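Local coordinates for alkylhalidase CmlS (Streptomyces venezuelae, PDB 3I3L), which acts in chloramphenicol biosynthesis as a flavin-dependent halogenase that carries a covalently bound FAD, at residues 230-238 against 248-256; 374-382 against 389-397. All blocks are in the same frame, centred on the assembly; numbering follows the deposited sequence.

Contact 1, in a sheet beside the cofactor, is tied to the helices of contact 2, which lie farther from it. Their centres lie about 13 Å apart, and side chains bridge the gap at several points: Trp235 NE1 is 2.9 Å from Tyr378 OH, a probable hydrogen bond, and Arg394 NH1 forms a salt bridge with Asp253 OD1 at 3.0 Å. Trp391 NE1 also bonds to the backbone oxygen of Phe231. Contact 1 lies nearer the cofactor, with the Trp237 side chain about 4 Å from the bound FAD and about 7 Å from the side chain of Asp297, the covalent flavin attachment site. Contact 2 stands behind it; the Tyr378 side chain is about 11 Å from FAD.

Contact 1. Residues 230-238 against 248-256; sequences TFEDGWVWM and VGLVVDRSK
Trp235 and Val251 face each other as a hydrogen-bonded pair in the antiparallel beta hairpin of strands 234-240 and 245-253. Val251 N gives a nearly straight bond to Trp235 O (2.8 Å, 172°), and Trp235 N returns a more bent one to Val251 O at 3.1 Å; Trp237 and Gly249 repeat the exchange two residues along. On the face these pairs share, Val251 CG2 sits over the six-membered ring of Trp235, 3.7 Å from its centroid, in a CH-pi contact. The same methyl meets the edge of the second indole, 3.9 Å from Trp237 CZ3. With CG of Trp237 set between the backbone N and the carbonyl carbon (chi1 83°), its ring swings flat over Gly249, which has no side chain to oppose it. Trp237, which lines the FAD pocket, also hydrogen-bonds through NE1 to Ser247 OG. On the other face, Val236 and Leu250 lie side by side, CG2 of the first 3.8 Å from CD2 of the second, with helix 265-273 packed on Leu250. Beyond strand 245-253, Lys256 NZ reaches back to Asp233 OD1, in the type I turn that precedes strand 234-240, in a long salt bridge of 3.5 Å. Nearby, one water donates to Asp233 O (2.6 Å) and accepts from Asp253 N (2.9 Å).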
ATOM      1  N   THR A 230      -7.449  18.880   3.100  1.00 27.37           N
ATOM      2  CA  THR A 230      -6.717  19.431   4.214  1.00 27.58           C
ATOM      3  C   THR A 230      -7.488  20.610   4.856  1.00 28.04           C
ATOM      4  O   THR A 230      -8.158  21.363   4.169  1.00 26.40           O
ATOM      5  CB  THR A 230      -5.318  19.878   3.829  1.00 28.79           C
ATOM      6  OG1 THR A 230      -5.385  20.984   2.908  1.00 27.54           O
ATOM      7  CG2 THR A 230      -4.539  18.702   3.194  1.00 25.64           C
ATOM      8  N   PHE A 231      -7.359  20.735   6.171  1.00 28.11           N
ATOM      9  CA  PHE A 231      -7.757  21.943   6.932  1.00 28.20           C
ATOM     10  C   PHE A 231      -6.722  22.131   8.064  1.00 28.48           C
ATOM     11  O   PHE A 231      -5.695  21.407   8.120  1.00 26.28           O
ATOM     12  CB  PHE A 231      -9.187  21.792   7.477  1.00 27.51           C
ATOM     13  CG  PHE A 231      -9.324  20.765   8.609  1.00 27.69           C
ATOM     14  CD1 PHE A 231      -9.590  21.180   9.908  1.00 26.77           C
ATOM     15  CD2 PHE A 231      -9.290  19.378   8.346  1.00 27.93           C
ATOM     16  CE1 PHE A 231      -9.757  20.244  10.931  1.00 26.44           C
ATOM     17  CE2 PHE A 231      -9.459  18.416   9.369  1.00 24.51           C
ATOM     18  CZ  PHE A 231      -9.656  18.855  10.660  1.00 25.90           C
ATOM     19  N   GLU A 232      -6.989  23.071   8.983  1.00 28.31           N
ATOM     20  CA  GLU A 232      -6.014  23.471   9.993  1.00 27.74           C
ATOM     21  C   GLU A 232      -5.426  22.358  10.816  1.00 25.19           C
ATOM     22  O   GLU A 232      -4.241  22.391  11.098  1.00 24.69           O
ATOM     23  CB  GLU A 232      -6.641  24.505  11.005  1.00 29.69           C
ATOM     24  CG  GLU A 232      -5.669  24.726  12.255  1.00 36.62           C
ATOM     25  CD  GLU A 232      -6.110  25.854  13.239  1.00 47.51           C
ATOM     26  OE1 GLU A 232      -7.202  25.757  13.860  1.00 46.45           O
ATOM     27  OE2 GLU A 232      -5.338  26.843  13.394  1.00 53.26           O
ATOM     28  N   ASP A 233      -6.283  21.438  11.277  1.00 23.80           N
ATOM     29  CA  ASP A 233      -5.913  20.431  12.254  1.00 26.40           C
ATOM     30  C   ASP A 233      -5.747  19.033  11.619  1.00 26.44           C
ATOM     31  O   ASP A 233      -5.741  18.006  12.346  1.00 27.14           O
ATOM     32  CB  ASP A 233      -6.973  20.313  13.397  1.00 26.88           C
ATOM     33  CG  ASP A 233      -7.095  21.568  14.238  1.00 34.18           C
ATOM     34  OD1 ASP A 233      -6.054  22.131  14.643  1.00 33.67           O
ATOM     35  OD2 ASP A 233      -8.256  21.948  14.509  1.00 41.77           O
ATOM     36  N   GLY A 234      -5.618  18.972  10.306  1.00 26.30           N
ATOM     37  CA  GLY A 234      -5.453  17.649   9.618  1.00 27.39           C
ATOM     38  C   GLY A 234      -6.204  17.532   8.273  1.00 26.18           C
ATOM     39  O   GLY A 234      -6.143  18.462   7.476  1.00 23.57           O
ATOM     40  N   TRP A 235      -6.820  16.371   7.989  1.00 25.16           N
ATOM     41  CA  TRP A 235      -7.503  16.212   6.729  1.00 26.37           C
ATOM     42  C   TRP A 235      -8.818  15.505   6.878  1.00 27.93           C
ATOM     43  O   TRP A 235      -9.015  14.790   7.879  1.00 29.35           O
ATOM     44  CB  TRP A 235      -6.606  15.597   5.606  1.00 27.04           C
ATOM     45  CG  TRP A 235      -5.914  14.289   5.942  1.00 28.17           C
ATOM     46  CD1 TRP A 235      -4.689  14.133   6.568  1.00 21.91           C
ATOM     47  CD2 TRP A 235      -6.403  12.958   5.666  1.00 24.15           C
ATOM     48  NE1 TRP A 235      -4.429  12.800   6.722  1.00 24.24           N
ATOM     49  CE2 TRP A 235      -5.433  12.056   6.147  1.00 26.02           C
ATOM     50  CE3 TRP A 235      -7.524  12.456   5.000  1.00 29.50           C
ATOM     51  CZ2 TRP A 235      -5.577  10.649   6.036  1.00 27.50           C
ATOM     52  CZ3 TRP A 235      -7.680  11.047   4.887  1.00 30.52           C
ATOM     53  CH2 TRP A 235      -6.717  10.170   5.402  1.00 25.00           C
ATOM     54  N   VAL A 236      -9.713  15.710   5.897  1.00 27.62           N
ATOM     55  CA  VAL A 236     -11.036  15.081   5.873  1.00 28.57           C
ATOM     56  C   VAL A 236     -11.155  14.090   4.712  1.00 29.42           C
ATOM     57  O   VAL A 236     -10.770  14.444   3.583  1.00 28.73           O
ATOM     58  CB  VAL A 236     -12.133  16.169   5.646  1.00 30.30           C
ATOM     59  CG1 VAL A 236     -13.529  15.556   5.455  1.00 28.71           C
ATOM     60  CG2 VAL A 236     -12.121  17.188   6.789  1.00 27.89           C
ATOM     61  N   TRP A 237     -11.674  12.867   4.971  1.00 27.08           N
ATOM     62  CA  TRP A 237     -12.056  11.948   3.853  1.00 26.61           C
ATOM     63  C   TRP A 237     -13.531  11.944   3.516  1.00 28.21           C
ATOM     64  O   TRP A 237     -14.380  12.069   4.403  1.00 27.70           O
ATOM     65  CB  TRP A 237     -11.619  10.527   4.097  1.00 27.01           C
ATOM     66  CG  TRP A 237     -12.503   9.667   4.966  1.00 24.86           C
ATOM     67  CD1 TRP A 237     -13.685   9.061   4.589  1.00 25.04           C
ATOM     68  CD2 TRP A 237     -12.235   9.209   6.311  1.00 23.17           C
ATOM     69  NE1 TRP A 237     -14.190   8.320   5.610  1.00 25.35           N
ATOM     70  CE2 TRP A 237     -13.331   8.384   6.689  1.00 24.98           C
ATOM     71  CE3 TRP A 237     -11.211   9.441   7.228  1.00 21.83           C
ATOM     72  CZ2 TRP A 237     -13.415   7.762   7.939  1.00 22.26           C
ATOM     73  CZ3 TRP A 237     -11.278   8.801   8.498  1.00 24.38           C
ATOM     74  CH2 TRP A 237     -12.398   7.955   8.826  1.00 24.54           C
ATOM     75  N   MET A 238     -13.828  11.799   2.228  1.00 27.50           N
ATOM     76  CA  MET A 238     -15.215  11.661   1.783  1.00 27.90           C
ATOM     77  C   MET A 238     -15.220  10.478   0.809  1.00 27.43           C
ATOM     78  O   MET A 238     -14.643  10.558  -0.233  1.00 26.92           O
ATOM     79  CB  MET A 238     -15.745  12.963   1.115  1.00 25.52           C
ATOM     80  CG  MET A 238     -15.615  14.241   1.967  1.00 30.65           C
ATOM     81  SD  MET A 238     -16.479  15.734   1.408  1.00 20.48           S
ATOM     82  CE  MET A 238     -15.432  16.211   0.182  1.00 34.57           C
ATOM     83  N   VAL A 248     -17.640  10.004   5.887  1.00 28.98           N
ATOM     84  CA  VAL A 248     -16.951  11.324   6.069  1.00 27.20           C
ATOM     85  C   VAL A 248     -16.141  11.326   7.364  1.00 26.66           C
ATOM     86  O   VAL A 248     -16.701  11.251   8.455  1.00 25.81           O
ATOM     87  CB  VAL A 248     -17.963  12.479   6.068  1.00 28.29           C
ATOM     88  CG1 VAL A 248     -17.199  13.842   6.218  1.00 29.75           C
ATOM     89  CG2 VAL A 248     -18.757  12.498   4.743  1.00 27.11           C
ATOM     90  N   GLY A 249     -14.814  11.383   7.249  1.00 27.92           N
ATOM     91  CA  GLY A 249     -13.943  11.184   8.423  1.00 25.91           C
ATOM     92  C   GLY A 249     -12.961  12.325   8.619  1.00 27.79           C
ATOM     93  O   GLY A 249     -12.518  12.959   7.638  1.00 29.36           O
ATOM     94  N   LEU A 250     -12.627  12.603   9.881  1.00 26.41           N
ATOM     95  CA  LEU A 250     -11.565  13.549  10.202  1.00 27.57           C
ATOM     96  C   LEU A 250     -10.335  12.762  10.629  1.00 25.73           C
ATOM     97  O   LEU A 250     -10.414  11.867  11.463  1.00 25.84           O
ATOM     98  CB  LEU A 250     -11.972  14.487  11.390  1.00 26.63           C
ATOM     99  CG  LEU A 250     -13.397  15.066  11.267  1.00 30.80           C
ATOM    100  CD1 LEU A 250     -13.809  15.777  12.563  1.00 32.75           C
ATOM    101  CD2 LEU A 250     -13.530  16.049  10.094  1.00 26.83           C
ATOM    102  N   VAL A 251      -9.192  13.138  10.102  1.00 25.59           N
ATOM    103  CA  VAL A 251      -7.928  12.611  10.629  1.00 24.63           C
ATOM    104  C   VAL A 251      -7.166  13.781  11.271  1.00 26.41           C
ATOM    105  O   VAL A 251      -6.792  14.745  10.597  1.00 23.99           O
ATOM    106  CB  VAL A 251      -7.092  11.903   9.518  1.00 23.54           C
ATOM    107  CG1 VAL A 251      -5.772  11.340  10.072  1.00 24.64           C
ATOM    108  CG2 VAL A 251      -7.937  10.741   8.907  1.00 19.59           C
ATOM    109  N   VAL A 252      -6.958  13.678  12.586  1.00 26.83           N
ATOM    110  CA  VAL A 252      -6.396  14.761  13.385  1.00 25.79           C
ATOM    111  C   VAL A 252      -5.279  14.165  14.231  1.00 28.24           C
ATOM    112  O   VAL A 252      -4.986  12.953  14.125  1.00 27.25           O
ATOM    113  CB  VAL A 252      -7.457  15.417  14.279  1.00 26.91           C
ATOM    114  CG1 VAL A 252      -8.553  16.060  13.430  1.00 26.41           C
ATOM    115  CG2 VAL A 252      -8.122  14.386  15.258  1.00 23.08           C
ATOM    116  N   ASP A 253      -4.609  14.997  15.027  1.00 26.70           N
ATOM    117  CA  ASP A 253      -3.434  14.526  15.779  1.00 28.11           C
ATOM    118  C   ASP A 253      -3.923  13.903  17.074  1.00 27.84           C
ATOM    119  O   ASP A 253      -5.013  14.220  17.531  1.00 28.15           O
ATOM    120  CB  ASP A 253      -2.468  15.667  16.043  1.00 27.74           C
ATOM    121  CG  ASP A 253      -1.192  15.207  16.727  1.00 30.51           C
ATOM    122  OD1 ASP A 253      -0.360  14.545  16.077  1.00 29.77           O
ATOM    123  OD2 ASP A 253      -1.049  15.479  17.948  1.00 28.56           O
ATOM    124  N   ARG A 254      -3.137  13.023  17.679  1.00 28.77           N
ATOM    125  CA  ARG A 254      -3.627  12.342  18.861  1.00 31.56           C
ATOM    126  C   ARG A 254      -3.799  13.315  20.008  1.00 33.11           C
ATOM    127  O   ARG A 254      -4.483  12.994  20.983  1.00 34.48           O
ATOM    128  CB  ARG A 254      -2.705  11.163  19.280  1.00 31.32           C
ATOM    129  CG  ARG A 254      -1.567  11.487  20.212  1.00 29.80           C
ATOM    130  CD  ARG A 254      -0.535  12.390  19.586  1.00 28.40           C
ATOM    131  NE  ARG A 254       0.691  12.413  20.368  1.00 34.77           N
ATOM    132  CZ  ARG A 254       1.264  13.541  20.823  1.00 43.69           C
ATOM    133  NH1 ARG A 254       0.727  14.747  20.549  1.00 42.44           N
ATOM    134  NH2 ARG A 254       2.415  13.486  21.496  1.00 38.61           N
ATOM    135  N   SER A 255      -3.158  14.493  19.908  1.00 34.69           N
ATOM    136  CA  SER A 255      -3.317  15.575  20.918  1.00 35.67           C
ATOM    137  C   SER A 255      -4.740  16.071  21.043  1.00 36.59           C
ATOM    138  O   SER A 255      -5.049  16.811  22.004  1.00 39.74           O
ATOM    139  CB  SER A 255      -2.413  16.793  20.621  1.00 37.04           C
ATOM    140  OG  SER A 255      -2.754  17.449  19.389  1.00 36.39           O
ATOM    141  N   LYS A 256      -5.610  15.682  20.112  1.00 35.33           N
ATOM    142  CA  LYS A 256      -7.043  16.060  20.153  1.00 34.57           C
ATOM    143  C   LYS A 256      -7.845  15.095  20.990  1.00 36.10           C
ATOM    144  O   LYS A 256      -9.086  15.282  21.163  1.00 35.68           O
ATOM    145  CB  LYS A 256      -7.695  16.141  18.748  1.00 31.70           C
ATOM    146  CG  LYS A 256      -7.075  17.160  17.808  1.00 32.13           C
ATOM    147  CD  LYS A 256      -7.348  18.627  18.336  1.00 32.19           C
ATOM    148  CE  LYS A 256      -6.716  19.701  17.406  1.00 35.93           C
ATOM    149  NZ  LYS A 256      -7.152  21.053  17.787  1.00 38.73           N
TER
HETATM  150  O   HOH W   1      -5.148  17.841  14.920  1.00 25.04           O

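Contact 2. Residues 374-382 against 389-397; sequences LASFYTFAS and EFWRKRRIT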
ATOM      1  N   LEU A 374       4.723   9.697   1.990  1.00 36.51           N
ATOM      2  CA  LEU A 374       3.846  10.411   2.867  1.00 34.67           C
ATOM      3  C   LEU A 374       4.459  11.704   3.440  1.00 34.44           C
ATOM      4  O   LEU A 374       3.794  12.729   3.523  1.00 35.10           O
ATOM      5  CB  LEU A 374       3.523   9.498   4.024  1.00 33.21           C
ATOM      6  CG  LEU A 374       2.258   9.829   4.773  1.00 34.80           C
ATOM      7  CD1 LEU A 374       1.135   9.872   3.799  1.00 33.60           C
ATOM      8  CD2 LEU A 374       2.066   8.650   5.767  1.00 35.26           C
ATOM      9  N   ALA A 375       5.721  11.640   3.837  1.00 32.20           N
ATOM     10  CA  ALA A 375       6.385  12.769   4.432  1.00 32.87           C
ATOM     11  C   ALA A 375       6.410  13.931   3.433  1.00 32.88           C
ATOM     12  O   ALA A 375       6.208  15.085   3.811  1.00 33.28           O
ATOM     13  CB  ALA A 375       7.850  12.361   4.848  1.00 28.94           C
ATOM     14  N   SER A 376       6.692  13.624   2.168  1.00 32.78           N
ATOM     15  CA  SER A 376       6.613  14.601   1.079  1.00 34.54           C
ATOM     16  C   SER A 376       5.243  15.252   0.982  1.00 32.25           C
ATOM     17  O   SER A 376       5.131  16.465   1.061  1.00 34.14           O
ATOM     18  CB  SER A 376       6.951  13.922  -0.245  1.00 34.25           C
ATOM     19  OG  SER A 376       8.328  13.685  -0.270  1.00 41.88           O
ATOM     20  N   PHE A 377       4.194  14.454   0.841  1.00 30.83           N
ATOM     21  CA  PHE A 377       2.849  15.018   0.780  1.00 32.19           C
ATOM     22  C   PHE A 377       2.492  15.898   1.963  1.00 31.83           C
ATOM     23  O   PHE A 377       1.996  17.005   1.759  1.00 33.52           O
ATOM     24  CB  PHE A 377       1.753  13.988   0.526  1.00 32.51           C
ATOM     25  CG  PHE A 377       1.668  13.581  -0.881  1.00 37.22           C
ATOM     26  CD1 PHE A 377       2.494  12.575  -1.388  1.00 43.12           C
ATOM     27  CD2 PHE A 377       0.774  14.211  -1.729  1.00 42.09           C
ATOM     28  CE1 PHE A 377       2.422  12.201  -2.738  1.00 43.67           C
ATOM     29  CE2 PHE A 377       0.695  13.843  -3.059  1.00 43.61           C
ATOM     30  CZ  PHE A 377       1.533  12.830  -3.563  1.00 43.51           C
ATOM     31  N   TYR A 378       2.747  15.431   3.191  1.00 29.82           N
ATOM     32  CA  TYR A 378       2.436  16.281   4.339  1.00 28.86           C
ATOM     33  C   TYR A 378       3.241  17.622   4.266  1.00 29.38           C
ATOM     34  O   TYR A 378       2.703  18.683   4.512  1.00 28.72           O
ATOM     35  CB  TYR A 378       2.654  15.576   5.669  1.00 27.77           C
ATOM     36  CG  TYR A 378       1.535  14.659   6.047  1.00 30.15           C
ATOM     37  CD1 TYR A 378       0.236  15.083   6.021  1.00 32.03           C
ATOM     38  CD2 TYR A 378       1.766  13.351   6.422  1.00 37.05           C
ATOM     39  CE1 TYR A 378      -0.810  14.257   6.384  1.00 29.47           C
ATOM     40  CE2 TYR A 378       0.687  12.493   6.793  1.00 33.18           C
ATOM     41  CZ  TYR A 378      -0.576  12.968   6.742  1.00 30.68           C
ATOM     42  OH  TYR A 378      -1.672  12.162   7.088  1.00 31.76           O
ATOM     43  N   THR A 379       4.539  17.546   3.941  1.00 29.54           N
ATOM     44  CA  THR A 379       5.337  18.750   3.799  1.00 30.64           C
ATOM     45  C   THR A 379       4.750  19.771   2.784  1.00 32.20           C
ATOM     46  O   THR A 379       4.783  20.976   3.042  1.00 33.46           O
ATOM     47  CB  THR A 379       6.797  18.409   3.473  1.00 29.23           C
ATOM     48  OG1 THR A 379       7.248  17.524   4.489  1.00 30.72           O
ATOM     49  CG2 THR A 379       7.688  19.676   3.493  1.00 29.06           C
ATOM     50  N   PHE A 380       4.215  19.292   1.660  1.00 33.43           N
ATOM     51  CA  PHE A 380       3.635  20.196   0.648  1.00 34.71           C
ATOM     52  C   PHE A 380       2.438  20.912   1.175  1.00 34.26           C
ATOM     53  O   PHE A 380       2.265  22.125   0.915  1.00 34.94           O
ATOM     54  CB  PHE A 380       3.205  19.459  -0.643  1.00 36.03           C
ATOM     55  CG  PHE A 380       4.340  18.815  -1.353  1.00 37.52           C
ATOM     56  CD1 PHE A 380       5.618  19.390  -1.302  1.00 40.91           C
ATOM     57  CD2 PHE A 380       4.157  17.634  -2.071  1.00 40.27           C
ATOM     58  CE1 PHE A 380       6.694  18.781  -1.949  1.00 42.33           C
ATOM     59  CE2 PHE A 380       5.231  17.034  -2.747  1.00 43.48           C
ATOM     60  CZ  PHE A 380       6.492  17.603  -2.680  1.00 42.60           C
ATOM     61  N   ALA A 381       1.594  20.198   1.904  1.00 32.92           N
ATOM     62  CA  ALA A 381       0.425  20.877   2.489  1.00 32.71           C
ATOM     63  C   ALA A 381       0.807  21.849   3.607  1.00 31.79           C
ATOM     64  O   ALA A 381       0.082  22.815   3.858  1.00 30.52           O
ATOM     65  CB  ALA A 381      -0.586  19.903   3.008  1.00 33.50           C
ATOM     66  N   SER A 382       1.930  21.581   4.267  1.00 30.97           N
ATOM     67  CA  SER A 382       2.337  22.374   5.419  1.00 31.54           C
ATOM     68  C   SER A 382       2.727  23.823   5.018  1.00 31.72           C
ATOM     69  O   SER A 382       2.682  24.724   5.860  1.00 31.57           O
ATOM     70  CB  SER A 382       3.462  21.710   6.207  1.00 29.51           C
ATOM     71  OG  SER A 382       4.679  21.772   5.469  1.00 31.64           O
ATOM     72  N   GLU A 389      -0.047  21.646  15.660  1.00 26.36           N
ATOM     73  CA  GLU A 389       0.655  20.404  16.049  1.00 28.97           C
ATOM     74  C   GLU A 389       0.505  19.265  14.997  1.00 27.25           C
ATOM     75  O   GLU A 389       1.457  18.540  14.722  1.00 26.27           O
ATOM     76  CB  GLU A 389       0.197  19.900  17.423  1.00 28.88           C
ATOM     77  CG  GLU A 389       1.161  18.822  17.975  1.00 33.73           C
ATOM     78  CD  GLU A 389       0.953  18.514  19.455  1.00 41.23           C
ATOM     79  OE1 GLU A 389       1.737  17.697  20.009  1.00 44.12           O
ATOM     80  OE2 GLU A 389       0.038  19.113  20.092  1.00 44.83           O
ATOM     81  N   PHE A 390      -0.649  19.189  14.346  1.00 26.86           N
ATOM     82  CA  PHE A 390      -0.814  18.224  13.277  1.00 26.97           C
ATOM     83  C   PHE A 390       0.273  18.357  12.201  1.00 26.18           C
ATOM     84  O   PHE A 390       0.981  17.417  11.929  1.00 24.67           O
ATOM     85  CB  PHE A 390      -2.204  18.294  12.600  1.00 26.76           C
ATOM     86  CG  PHE A 390      -2.422  17.167  11.630  1.00 28.96           C
ATOM     87  CD1 PHE A 390      -2.919  15.929  12.061  1.00 26.43           C
ATOM     88  CD2 PHE A 390      -2.067  17.315  10.292  1.00 27.68           C
ATOM     89  CE1 PHE A 390      -3.062  14.853  11.162  1.00 23.28           C
ATOM     90  CE2 PHE A 390      -2.234  16.217   9.382  1.00 26.88           C
ATOM     91  CZ  PHE A 390      -2.744  15.011   9.845  1.00 26.48           C
ATOM     92  N   TRP A 391       0.358  19.538  11.588  1.00 26.15           N
ATOM     93  CA  TRP A 391       1.272  19.757  10.481  1.00 26.12           C
ATOM     94  C   TRP A 391       2.736  19.721  10.906  1.00 25.69           C
ATOM     95  O   TRP A 391       3.585  19.215  10.191  1.00 26.49           O
ATOM     96  CB  TRP A 391       0.893  21.027   9.694  1.00 27.21           C
ATOM     97  CG  TRP A 391      -0.461  20.839   9.082  1.00 25.17           C
ATOM     98  CD1 TRP A 391      -1.640  21.362   9.518  1.00 26.71           C
ATOM     99  CD2 TRP A 391      -0.778  19.996   7.991  1.00 26.59           C
ATOM    100  NE1 TRP A 391      -2.698  20.899   8.735  1.00 26.89           N
ATOM    101  CE2 TRP A 391      -2.196  20.052   7.800  1.00 27.84           C
ATOM    102  CE3 TRP A 391      -0.038  19.158   7.193  1.00 30.25           C
ATOM    103  CZ2 TRP A 391      -2.857  19.309   6.825  1.00 30.72           C
ATOM    104  CZ3 TRP A 391      -0.701  18.416   6.209  1.00 34.65           C
ATOM    105  CH2 TRP A 391      -2.087  18.502   6.035  1.00 33.60           C
ATOM    106  N   ARG A 392       2.998  20.229  12.092  1.00 26.91           N
ATOM    107  CA  ARG A 392       4.334  20.336  12.650  1.00 27.77           C
ATOM    108  C   ARG A 392       4.914  18.956  12.967  1.00 28.27           C
ATOM    109  O   ARG A 392       6.116  18.731  12.846  1.00 28.44           O
ATOM    110  CB  ARG A 392       4.246  21.161  13.957  1.00 26.04           C
ATOM    111  CG  ARG A 392       5.514  21.220  14.788  1.00 29.05           C
ATOM    112  CD  ARG A 392       5.474  22.450  15.826  1.00 28.51           C
ATOM    113  NE  ARG A 392       4.479  22.300  16.859  1.00 24.64           N
ATOM    114  CZ  ARG A 392       3.293  22.944  16.920  1.00 29.24           C
ATOM    115  NH1 ARG A 392       2.473  22.746  17.932  1.00 24.25           N
ATOM    116  NH2 ARG A 392       2.909  23.804  15.983  1.00 28.30           N
ATOM    117  N   LYS A 393       4.083  18.056  13.467  1.00 28.70           N
ATOM    118  CA  LYS A 393       4.586  16.726  13.747  1.00 30.14           C
ATOM    119  C   LYS A 393       4.913  16.006  12.444  1.00 29.13           C
ATOM    120  O   LYS A 393       5.795  15.192  12.430  1.00 28.71           O
ATOM    121  CB  LYS A 393       3.602  15.900  14.635  1.00 31.01           C
ATOM    122  CG  LYS A 393       3.366  16.518  16.056  1.00 34.94           C
ATOM    123  CD  LYS A 393       4.693  16.562  16.866  1.00 35.90           C
ATOM    124  CE  LYS A 393       4.497  16.930  18.345  1.00 37.85           C
ATOM    125  NZ  LYS A 393       4.504  15.679  19.193  1.00 44.46           N
ATOM    126  N   ARG A 394       4.201  16.309  11.368  1.00 28.21           N
ATOM    127  CA  ARG A 394       4.275  15.457  10.181  1.00 28.44           C
ATOM    128  C   ARG A 394       5.142  15.976   9.043  1.00 30.32           C
ATOM    129  O   ARG A 394       5.612  15.184   8.185  1.00 31.52           O
ATOM    130  CB  ARG A 394       2.875  15.110   9.680  1.00 25.74           C
ATOM    131  CG  ARG A 394       2.189  14.132  10.582  1.00 24.32           C
ATOM    132  CD  ARG A 394       0.657  14.285  10.455  1.00 26.10           C
ATOM    133  NE  ARG A 394      -0.025  13.452  11.429  1.00 26.85           N
ATOM    134  CZ  ARG A 394      -0.158  13.765  12.732  1.00 30.62           C
ATOM    135  NH1 ARG A 394       0.337  14.905  13.206  1.00 29.08           N
ATOM    136  NH2 ARG A 394      -0.815  12.968  13.559  1.00 27.16           N
ATOM    137  N   ARG A 395       5.397  17.291   9.035  1.00 30.88           N
ATOM    138  CA  ARG A 395       6.146  17.895   7.946  1.00 32.08           C
ATOM    139  C   ARG A 395       7.581  17.571   8.163  1.00 33.54           C
ATOM    140  O   ARG A 395       7.967  17.330   9.278  1.00 33.98           O
ATOM    141  CB  ARG A 395       5.921  19.429   7.877  1.00 32.48           C
ATOM    142  CG  ARG A 395       6.657  20.279   8.968  1.00 32.73           C
ATOM    143  CD  ARG A 395       6.147  21.777   8.948  1.00 32.67           C
ATOM    144  NE  ARG A 395       6.576  22.470  10.170  1.00 33.48           N
ATOM    145  CZ  ARG A 395       5.788  23.094  11.060  1.00 33.85           C
ATOM    146  NH1 ARG A 395       4.458  23.232  10.892  1.00 33.47           N
ATOM    147  NH2 ARG A 395       6.344  23.611  12.161  1.00 32.61           N
ATOM    148  N   ILE A 396       8.379  17.547   7.093  1.00 35.72           N
ATOM    149  CA  ILE A 396       9.767  17.185   7.227  1.00 38.62           C
ATOM    150  C   ILE A 396      10.533  18.164   8.163  1.00 41.51           C
ATOM    151  O   ILE A 396      10.338  19.395   8.105  1.00 41.00           O
ATOM    152  CB  ILE A 396      10.439  17.126   5.832  1.00 39.83           C
ATOM    153  CG1 ILE A 396      10.196  15.760   5.204  1.00 40.13           C
ATOM    154  CG2 ILE A 396      12.011  17.452   5.912  1.00 38.09           C
ATOM    155  CD1 ILE A 396      10.317  15.793   3.653  1.00 42.15           C
ATOM    156  N   THR A 397      11.387  17.589   9.004  1.00 43.39           N
ATOM    157  CA  THR A 397      12.194  18.311   9.984  1.00 46.59           C
ATOM    158  C   THR A 397      13.537  18.619   9.343  1.00 47.35           C
ATOM    159  O   THR A 397      14.201  17.713   8.888  1.00 48.29           O
ATOM    160  CB  THR A 397      12.472  17.388  11.221  1.00 46.89           C
ATOM    161  OG1 THR A 397      11.336  17.396  12.081  1.00 46.86           O
ATOM    162  CG2 THR A 397      13.707  17.846  12.034  1.00 49.26           C
TER
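Thr379 and Arg395 bring their CA atoms within 4.3 Å where helix segments 374-382 and 389-394, joined by a short loop, run at 136° to each other with axes 9.3 Å apart. This helix-loop-helix pairing shows how a chain leaving a helix can be captured by its neighbour. Ile396 N, just past the second helix, donates to Thr379 OG1 (2.8 Å, 158°). That hydroxyl lies beside its own backbone N (chi1 -55°), from where it donates to Ala375 O at 2.7 Å, accepting from the incoming chain while giving to its own helix. Tyr378, Phe390 and Trp391 form an aromatic cluster. The edge of Phe390 points toward the face of Tyr378 in an offset edge-to-face pair, with centroids 5.8 Å apart, while Trp391 CZ3 comes in near the plane of the tyrosine ring, 3.5 Å from Tyr378 CD1, and also touches the methyl of Ala381. Arg394 lies side by side with the tyrosine, its CD over the Tyr378 ring centre at 4.1 Å. Tyr378 OH hydrogen-bonds to Asp321 OD2, and Asn205 OD1 takes Arg394 NH2. Arg394 NH1, which also salt-bridges Asp253, meets a lone pair of Phe390 O in the carbonyl plane at 2.9 Å.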